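Plm1 (Streptomyces sp. HK803, PDB 4HXY) supplies the ketoreductase of the first module of phoslactomycin biosynthesis, which binds NADPH and probably uses it to reduce the beta-keto group of the polyketide intermediate. Local coordinates at residues A[137-142]-A[161-166]; A[216-221]-A[231-236]; A[315-320]-A[354-359]. All coordinates share one frame; numbering follows the deposited sequence.

Contact 1. Residues A[137-142]-A[161-166]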
# COMPACT_ATOMS: atom_id res chain seq x y z
N ASP A 137 -12.04 -26.97 -8.36
CA ASP A 137 -12.92 -26.77 -9.51
C ASP A 137 -13.80 -25.52 -9.40
O ASP A 137 -14.05 -24.84 -10.40
CB ASP A 137 -13.79 -28.02 -9.76
CG ASP A 137 -13.13 -29.04 -10.70
OD1 ASP A 137 -12.39 -28.66 -11.66
OD2 ASP A 137 -13.38 -30.26 -10.50
N ALA A 138 -14.27 -25.21 -8.19
CA ALA A 138 -15.09 -24.03 -7.96
C ALA A 138 -14.30 -22.76 -8.30
O ALA A 138 -14.81 -21.84 -8.92
CB ALA A 138 -15.55 -23.97 -6.51
N THR A 139 -13.03 -22.74 -7.90
CA THR A 139 -12.19 -21.60 -8.17
C THR A 139 -11.91 -21.45 -9.66
O THR A 139 -11.99 -20.35 -10.22
CB THR A 139 -10.87 -21.70 -7.40
OG1 THR A 139 -11.15 -21.76 -5.99
CG2 THR A 139 -9.98 -20.51 -7.72
N ARG A 140 -11.60 -22.57 -10.32
CA ARG A 140 -11.44 -22.56 -11.77
C ARG A 140 -12.63 -21.94 -12.50
O ARG A 140 -12.45 -21.16 -13.42
CB ARG A 140 -11.22 -23.97 -12.29
CG ARG A 140 -9.87 -24.51 -12.00
CD ARG A 140 -9.75 -25.93 -12.49
NE ARG A 140 -9.33 -26.03 -13.88
CZ ARG A 140 -10.12 -26.33 -14.91
NH1 ARG A 140 -11.43 -26.55 -14.75
NH2 ARG A 140 -9.61 -26.41 -16.13
N ARG A 141 -13.84 -22.29 -12.07
CA ARG A 141 -15.05 -21.82 -12.75
C ARG A 141 -15.36 -20.36 -12.49
O ARG A 141 -15.87 -19.67 -13.38
CB ARG A 141 -16.27 -22.68 -12.36
CG ARG A 141 -16.21 -24.11 -12.85
CD ARG A 141 -17.59 -24.77 -12.74
NE ARG A 141 -18.12 -24.67 -11.37
CZ ARG A 141 -17.90 -25.57 -10.40
NH1 ARG A 141 -17.18 -26.68 -10.61
NH2 ARG A 141 -18.42 -25.36 -9.19
N ALA A 142 -15.05 -19.89 -11.29
CA ALA A 142 -15.23 -18.50 -10.96
C ALA A 142 -14.29 -17.64 -11.82
O ALA A 142 -14.69 -16.61 -12.31
CB ALA A 142 -14.98 -18.26 -9.47
N LEU A 161 -11.26 -7.98 -7.95
CA LEU A 161 -12.09 -9.12 -7.55
C LEU A 161 -11.33 -10.11 -6.69
O LEU A 161 -10.10 -10.25 -6.79
CB LEU A 161 -12.60 -9.84 -8.81
CG LEU A 161 -13.54 -9.02 -9.71
CD1 LEU A 161 -13.66 -9.68 -11.05
CD2 LEU A 161 -14.92 -8.84 -9.03
N ALA A 162 -12.09 -10.85 -5.89
CA ALA A 162 -11.54 -11.94 -5.11
C ALA A 162 -12.51 -13.11 -5.16
O ALA A 162 -13.73 -12.94 -5.13
CB ALA A 162 -11.29 -11.50 -3.66
N VAL A 163 -11.94 -14.31 -5.23
CA VAL A 163 -12.72 -15.55 -5.14
C VAL A 163 -12.53 -16.16 -3.76
O VAL A 163 -11.41 -16.35 -3.29
CB VAL A 163 -12.35 -16.57 -6.25
CG1 VAL A 163 -13.20 -17.82 -6.09
CG2 VAL A 163 -12.55 -15.95 -7.62
N ARG A 164 -13.65 -16.41 -3.07
CA ARG A 164 -13.64 -17.03 -1.74
C ARG A 164 -14.79 -18.02 -1.69
O ARG A 164 -15.93 -17.66 -1.98
CB ARG A 164 -13.81 -15.99 -0.63
CG ARG A 164 -12.67 -14.94 -0.54
CD ARG A 164 -11.36 -15.54 -0.07
NE ARG A 164 -10.31 -14.54 0.15
CZ ARG A 164 -9.42 -14.15 -0.77
NH1 ARG A 164 -9.43 -14.64 -2.00
NH2 ARG A 164 -8.52 -13.25 -0.43
N ASP A 165 -14.46 -19.27 -1.40
CA ASP A 165 -15.43 -20.38 -1.37
C ASP A 165 -16.30 -20.41 -2.64
O ASP A 165 -17.52 -20.58 -2.59
CB ASP A 165 -16.30 -20.32 -0.10
CG ASP A 165 -16.92 -21.70 0.26
OD1 ASP A 165 -16.51 -22.74 -0.32
OD2 ASP A 165 -17.80 -21.72 1.15
N GLY A 166 -15.66 -20.21 -3.78
CA GLY A 166 -16.36 -20.22 -5.06
C GLY A 166 -17.24 -19.02 -5.39
O GLY A 166 -17.90 -19.02 -6.42
O HOH W 1 -17.56 -20.95 -8.75
O HOH W 2 -12.91 -20.66 -4.15

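Contact 2. Residues A[216-221]-A[231-236]. With NDP (NADPH dihydro-nicotinamide-adenine-dinucleotide phosphate), chain C.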
# COMPACT_ATOMS: atom_id res chain seq x y z
N ILE A 216 13.59 9.80 22.19
CA ILE A 216 13.07 9.91 20.83
C ILE A 216 14.24 9.82 19.87
O ILE A 216 15.18 10.62 19.95
CB ILE A 216 12.28 11.21 20.64
CG1 ILE A 216 11.09 11.24 21.60
CG2 ILE A 216 11.78 11.34 19.19
CD1 ILE A 216 10.44 12.60 21.72
N LEU A 217 14.22 8.82 19.01
CA LEU A 217 15.29 8.59 18.03
C LEU A 217 14.74 8.85 16.62
O LEU A 217 13.76 8.22 16.20
CB LEU A 217 15.82 7.18 18.13
CG LEU A 217 16.55 6.75 19.41
CD1 LEU A 217 17.36 5.51 19.10
CD2 LEU A 217 17.47 7.84 19.93
N LEU A 218 15.39 9.77 15.92
CA LEU A 218 15.01 10.14 14.56
C LEU A 218 16.01 9.47 13.63
O LEU A 218 17.21 9.74 13.70
CB LEU A 218 15.04 11.64 14.37
CG LEU A 218 14.27 12.52 15.34
CD1 LEU A 218 14.44 13.95 14.91
CD2 LEU A 218 12.77 12.14 15.43
N LEU A 219 15.52 8.56 12.80
CA LEU A 219 16.41 7.77 11.94
C LEU A 219 16.21 8.14 10.47
O LEU A 219 15.09 8.18 9.97
CB LEU A 219 16.11 6.28 12.14
CG LEU A 219 16.98 5.26 11.39
CD1 LEU A 219 17.07 3.95 12.16
CD2 LEU A 219 16.39 5.01 10.00
N SER A 220 17.32 8.38 9.78
CA SER A 220 17.30 8.71 8.34
C SER A 220 18.71 8.50 7.85
O SER A 220 19.62 8.34 8.66
CB SER A 220 16.81 10.11 8.10
OG SER A 220 17.73 11.10 8.57
N ARG A 221 18.92 8.46 6.54
CA ARG A 221 20.29 8.28 6.04
C ARG A 221 21.16 9.49 6.39
O ARG A 221 22.36 9.33 6.63
CB ARG A 221 20.30 8.04 4.55
CG ARG A 221 19.70 6.71 4.17
CD ARG A 221 19.29 6.64 2.71
NE ARG A 221 18.37 7.69 2.32
CZ ARG A 221 17.90 7.83 1.08
NH1 ARG A 221 18.25 6.96 0.14
NH2 ARG A 221 17.10 8.83 0.78
N GLU A 231 17.67 22.30 14.45
CA GLU A 231 16.55 23.04 15.02
C GLU A 231 15.44 22.10 15.48
O GLU A 231 14.83 22.32 16.52
CB GLU A 231 15.97 24.05 14.03
CG GLU A 231 17.01 24.99 13.39
CD GLU A 231 17.56 24.46 12.07
OE1 GLU A 231 18.26 23.42 12.07
OE2 GLU A 231 17.28 25.09 11.02
N LEU A 232 15.20 21.05 14.71
CA LEU A 232 14.19 20.04 15.09
C LEU A 232 14.55 19.41 16.44
O LEU A 232 13.71 19.34 17.34
CB LEU A 232 14.06 18.97 13.99
CG LEU A 232 13.16 17.74 14.26
CD1 LEU A 232 11.75 18.14 14.52
CD2 LEU A 232 13.23 16.78 13.06
N LEU A 233 15.79 18.96 16.59
CA LEU A 233 16.25 18.34 17.83
C LEU A 233 16.20 19.31 19.03
O LEU A 233 15.82 18.93 20.13
CB LEU A 233 17.66 17.78 17.67
CG LEU A 233 17.76 16.51 16.80
CD1 LEU A 233 19.23 16.22 16.44
CD2 LEU A 233 17.11 15.30 17.48
N GLU A 234 16.59 20.55 18.80
CA GLU A 234 16.55 21.57 19.86
C GLU A 234 15.13 21.72 20.39
O GLU A 234 14.89 21.67 21.61
CB GLU A 234 17.08 22.91 19.34
CG GLU A 234 17.27 23.97 20.41
CD GLU A 234 18.10 25.15 19.92
OE1 GLU A 234 18.31 25.28 18.68
OE2 GLU A 234 18.54 25.95 20.78
N GLY A 235 14.18 21.83 19.47
CA GLY A 235 12.77 21.96 19.82
C GLY A 235 12.21 20.78 20.58
O GLY A 235 11.43 20.96 21.51
N ILE A 236 12.60 19.57 20.18
CA ILE A 236 12.22 18.34 20.88
C ILE A 236 12.88 18.25 22.26
O ILE A 236 12.24 17.85 23.23
CB ILE A 236 12.66 17.08 20.10
CG1 ILE A 236 11.91 16.95 18.79
CG2 ILE A 236 12.45 15.84 20.93
CD1 ILE A 236 12.48 15.83 17.89
PA NDP C . 10.13 13.29 3.36
O1A NDP C . 10.19 14.66 3.95
O2A NDP C . 10.88 13.04 2.08
O5B NDP C . 10.61 12.23 4.44
C5B NDP C . 11.05 10.95 4.03
C4B NDP C . 12.14 10.51 4.97
O4B NDP C . 12.58 9.21 4.64
C3B NDP C . 13.37 11.38 4.89
O3B NDP C . 13.73 11.73 6.24
C2B NDP C . 14.43 10.52 4.26
O2B NDP C . 15.65 10.99 4.80
C1B NDP C . 13.98 9.14 4.74
N9A NDP C . 14.51 7.99 4.02
C8A NDP C . 14.40 7.70 2.68
N7A NDP C . 15.06 6.55 2.43
C5A NDP C . 15.58 6.08 3.61
C6A NDP C . 16.32 4.96 3.96
N6A NDP C . 16.70 4.02 3.10
N1A NDP C . 16.70 4.82 5.28
C2A NDP C . 16.31 5.75 6.24
N3A NDP C . 15.58 6.86 5.91
C4A NDP C . 15.22 7.00 4.60
O3 NDP C . 8.60 12.86 3.08
PN NDP C . 7.33 13.08 4.00
O1N NDP C . 6.35 13.82 3.18
O2N NDP C . 7.65 13.57 5.35
O5D NDP C . 6.68 11.62 4.06
C5D NDP C . 7.11 10.66 4.99
C4D NDP C . 6.27 9.41 4.81
O4D NDP C . 4.89 9.74 4.77
C3D NDP C . 6.57 8.70 3.51
O3D NDP C . 6.72 7.33 3.75
C2D NDP C . 5.35 8.94 2.64
O2D NDP C . 5.11 7.90 1.71
C1D NDP C . 4.25 9.11 3.68
N1N NDP C . 3.17 9.97 3.19
C2N NDP C . 3.36 11.31 3.04
C3N NDP C . 2.40 12.13 2.43
C7N NDP C . 2.57 13.60 2.34
O7N NDP C . 1.47 14.31 1.92
N7N NDP C . 3.70 14.25 2.58
C4N NDP C . 1.02 11.57 2.24
C5N NDP C . 0.92 10.10 2.45
C6N NDP C . 1.97 9.37 2.93
P2B NDP C . 17.09 10.61 4.18
O1X NDP C . 18.06 11.47 4.96
O2X NDP C . 17.13 10.93 2.68
O3X NDP C . 17.35 9.17 4.34

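Contact 3. Residues A[315-320]-A[354-359]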
# COMPACT_ATOMS: atom_id res chain seq x y z
N ASP A 315 5.03 -1.94 21.82
CA ASP A 315 3.77 -1.35 22.23
C ASP A 315 2.95 -0.90 21.02
O ASP A 315 1.71 -0.94 21.05
CB ASP A 315 4.00 -0.11 23.12
CG ASP A 315 4.62 -0.45 24.48
OD1 ASP A 315 4.50 -1.60 24.92
OD2 ASP A 315 5.21 0.45 25.12
N ASP A 316 3.65 -0.39 20.00
CA ASP A 316 3.04 0.12 18.78
C ASP A 316 3.99 0.01 17.60
O ASP A 316 5.20 0.17 17.75
CB ASP A 316 2.61 1.58 18.97
CG ASP A 316 1.30 1.69 19.68
OD1 ASP A 316 0.30 1.10 19.19
OD2 ASP A 316 1.27 2.35 20.75
N PHE A 317 3.41 -0.27 16.44
CA PHE A 317 4.13 -0.39 15.18
C PHE A 317 3.27 0.31 14.15
O PHE A 317 2.24 -0.25 13.72
CB PHE A 317 4.30 -1.88 14.87
CG PHE A 317 5.13 -2.19 13.65
CD1 PHE A 317 6.49 -2.34 13.74
CD2 PHE A 317 4.52 -2.47 12.45
CE1 PHE A 317 7.26 -2.69 12.63
CE2 PHE A 317 5.28 -2.83 11.33
CZ PHE A 317 6.65 -2.91 11.42
N VAL A 318 3.67 1.53 13.79
CA VAL A 318 2.83 2.47 13.06
C VAL A 318 3.46 2.70 11.70
O VAL A 318 4.58 3.21 11.60
CB VAL A 318 2.68 3.80 13.80
CG1 VAL A 318 1.71 4.75 13.05
CG2 VAL A 318 2.15 3.55 15.23
N LEU A 319 2.73 2.33 10.66
CA LEU A 319 3.21 2.51 9.28
C LEU A 319 2.51 3.68 8.59
O LEU A 319 1.30 3.79 8.61
CB LEU A 319 2.98 1.21 8.50
CG LEU A 319 3.61 -0.04 9.13
CD1 LEU A 319 3.27 -1.30 8.33
CD2 LEU A 319 5.11 0.09 9.28
N PHE A 320 3.30 4.59 7.99
CA PHE A 320 2.74 5.69 7.22
C PHE A 320 2.61 5.27 5.76
O PHE A 320 3.59 5.23 5.00
CB PHE A 320 3.60 6.93 7.37
CG PHE A 320 3.24 7.78 8.56
CD1 PHE A 320 2.69 7.25 9.71
CD2 PHE A 320 3.41 9.15 8.48
CE1 PHE A 320 2.33 8.06 10.79
CE2 PHE A 320 3.05 9.98 9.55
CZ PHE A 320 2.53 9.43 10.71
N LYS A 354 0.36 -9.34 17.27
CA LYS A 354 1.14 -8.15 17.59
C LYS A 354 0.40 -6.88 17.18
O LYS A 354 -0.40 -6.91 16.25
CB LYS A 354 2.47 -8.21 16.87
CG LYS A 354 3.38 -9.38 17.28
CD LYS A 354 4.62 -9.42 16.43
CE LYS A 354 5.45 -10.68 16.67
NZ LYS A 354 5.71 -10.93 18.13
N ARG A 355 0.65 -5.79 17.88
CA ARG A 355 0.03 -4.51 17.52
C ARG A 355 0.64 -3.95 16.24
O ARG A 355 1.84 -4.06 16.02
CB ARG A 355 0.16 -3.49 18.67
CG ARG A 355 -0.93 -3.72 19.74
CD ARG A 355 -0.84 -2.74 20.87
NE ARG A 355 -1.06 -1.38 20.44
CZ ARG A 355 -2.25 -0.81 20.27
NH1 ARG A 355 -2.31 0.46 19.88
NH2 ARG A 355 -3.38 -1.49 20.48
N ALA A 356 -0.22 -3.41 15.38
CA ALA A 356 0.21 -2.74 14.15
C ALA A 356 -0.92 -1.96 13.55
O ALA A 356 -2.06 -2.41 13.57
CB ALA A 356 0.75 -3.73 13.12
N VAL A 357 -0.63 -0.76 13.04
CA VAL A 357 -1.57 -0.03 12.22
C VAL A 357 -0.84 0.61 11.04
O VAL A 357 0.26 1.13 11.20
CB VAL A 357 -2.34 1.03 13.00
CG1 VAL A 357 -1.40 2.10 13.64
CG2 VAL A 357 -3.47 1.65 12.09
N SER A 358 -1.49 0.56 9.88
CA SER A 358 -1.02 1.27 8.70
C SER A 358 -2.04 2.32 8.35
O SER A 358 -3.20 1.99 8.06
CB SER A 358 -0.85 0.31 7.53
OG SER A 358 -0.30 0.97 6.40
N VAL A 359 -1.65 3.58 8.40
CA VAL A 359 -2.60 4.65 8.05
C VAL A 359 -2.29 5.08 6.62
O VAL A 359 -1.18 5.53 6.35
CB VAL A 359 -2.48 5.88 8.98
CG1 VAL A 359 -3.47 6.96 8.58
CG2 VAL A 359 -2.75 5.49 10.45

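Contact 1. Residues A[137-142]-A[161-166]
Thr139 OG1 has two hydrogen-bonding partners. Asp136, just ahead of the helix, is hydrogen-bonded to it through OD1. A water donates to Thr139 OG1 at 2.8 Å and accepts a hydrogen bond from Gly166 N, also at 2.8 Å. That water carries the contact from the helix side chain to the backbone of the turn. A second water does similar work between two carbonyls. It donates to Ala138 O at 2.9 Å and to Gly166 O at 3.0 Å. No direct hydrogen bond joins 137-142 to 161-166, so these two waters make the polar link.

The apolar part lies beside them. Val163 straddles Ala142: both its methyls, CG1 and CG2, reach Ala142 CB at 3.8 Å. CG1 is anti to the backbone N (chi1 -180°), and this also sets it beside Thr139. Val163 rests in addition on Val129, Leu131 and Leu168 of the adjoining strands. Further out, Ala138 CB meets Gly166 CA at 4.1 Å, and with no side chain on the glycine the helix can come close to the turn. Arg164 turns from the helix and forms salt bridges with Asp130 and Asp100.

Asp165 and Gly166 both have positive phi. They form a tight two-residue turn, close to type I', between strand 160-164 and the antiparallel strand 167-175. Helix 137-148 links the parallel strands 125-131 and 160-164. This is the strand-helix-strand pattern of a Rossmann-like unit, consistent with the structural subdomain known from modular polyketide synthase ketoreductases.

Contact 2. Residues A[216-221]-A[231-236]
Leu218 CD1 is the point where strand and helix pack most tightly. It touches three side chains of the helix. Leu232 CD2 meets Leu218 CD1 tip to tip, 3.6 Å away. Leu233 CD2 lies 3.9 Å from Leu218 CD1. The Leu233 side chain slides past Leu218 in the opposite direction. Ile236 CD1 is the third neighbour, 4.0 Å from Leu218 CD1. CG of Leu218 stands anti to its carbonyl carbon (chi1 -53°), and the extended chain beyond carries CD1 to the helix. Two residues earlier in the strand, Ile216 CD1 meets Ile236 CG2 at 3.9 Å.

No hydrogen bond crosses this apolar layer. The other face of the helix is looser: Glu231 and Glu234 are solvent-exposed and do not reach the strand.

Past the end of the strand the chemistry becomes ionic. Arg221 holds the 2'-phosphate of NADPH. Arg221 N and NE both bond to NADPH O3X, with NE at 2.7 Å and nearly straight at 167°, while Arg221 NH2 bonds to NADPH O2X at 2.8 Å. One face of the guanidinium lies against N7A of the adenine. Such a grip on the 2'-phosphate is consistent with a preference for NADPH over NADH.

The strand runs nearly antiparallel to the helix, between strands 189-193 and 242-247. Ala204 of helix 198-210 touches both Leu218 and Ile236, while Ala243 and Ala245 of strand 242-247 touch Ile236 and Leu233.

Contact 3. Residues A[315-320]-A[354-359]
Arg355 and Asp316 lie side by side in the Rossmann fold of the ketoreductase. Asp316 opens strand 316-322, and Arg355 lies just ahead of the parallel strand 357-361. Arg355 CB comes within 3.8 Å of Asp315 O, CG lies 4.1 Å from it, and CD passes the same oxygen at 3.1 Å. The chain bends at the CG-CD bond (chi3 63°), turning the guanidinium back toward Asp316. Arg355 NE makes a weak bond to Asp315 O and a second bond, of 3.1 Å, to Asp316 OD1. Arg355 NH1 bonds to the syn lone pair of Asp316 OD1 at 2.8 Å and also reaches Ile399 O. Both nitrogens thus hold one carboxylate oxygen side-on, with the two planes 75° apart. An alanine in place of Asp316 would probably leave the arginine charge without its mate and its guanidinium freer to turn.

Further along, Val318 CG1 packs on Val357 CG1 at 4.1 Å. Ser358, on the other face, bonds to Asp343 through OG. Phe320, which touches NADPH, sets its ring edge-to-face with Trp361. Three backbone bonds zip the strands together, and the straightest runs from Leu319 N to Val357 O, 2.8 Å long at 176°.

Overall arrangement
Contacts 2 and 3 both lie in the NADPH-binding Rossmann unit, with centres about 21 Å apart. Contact 1 probably belongs to the structural, Rossmann-like subdomain, and its centre is about 50 Å from that of contact 2, across the centre of the chain. Contact 3 is the most central of the three. It joins two strands directly, by backbone bonds, with a salt bridge at the outer end. Contacts 1 and 2 instead pack a peripheral helix on a strand. All three are largely buried, but contact 1 has apolar packing with its polar links made through waters, whereas contact 2 is purely apolar across the interface. Segments 216-221 and 315-320 each also reach the cofactor.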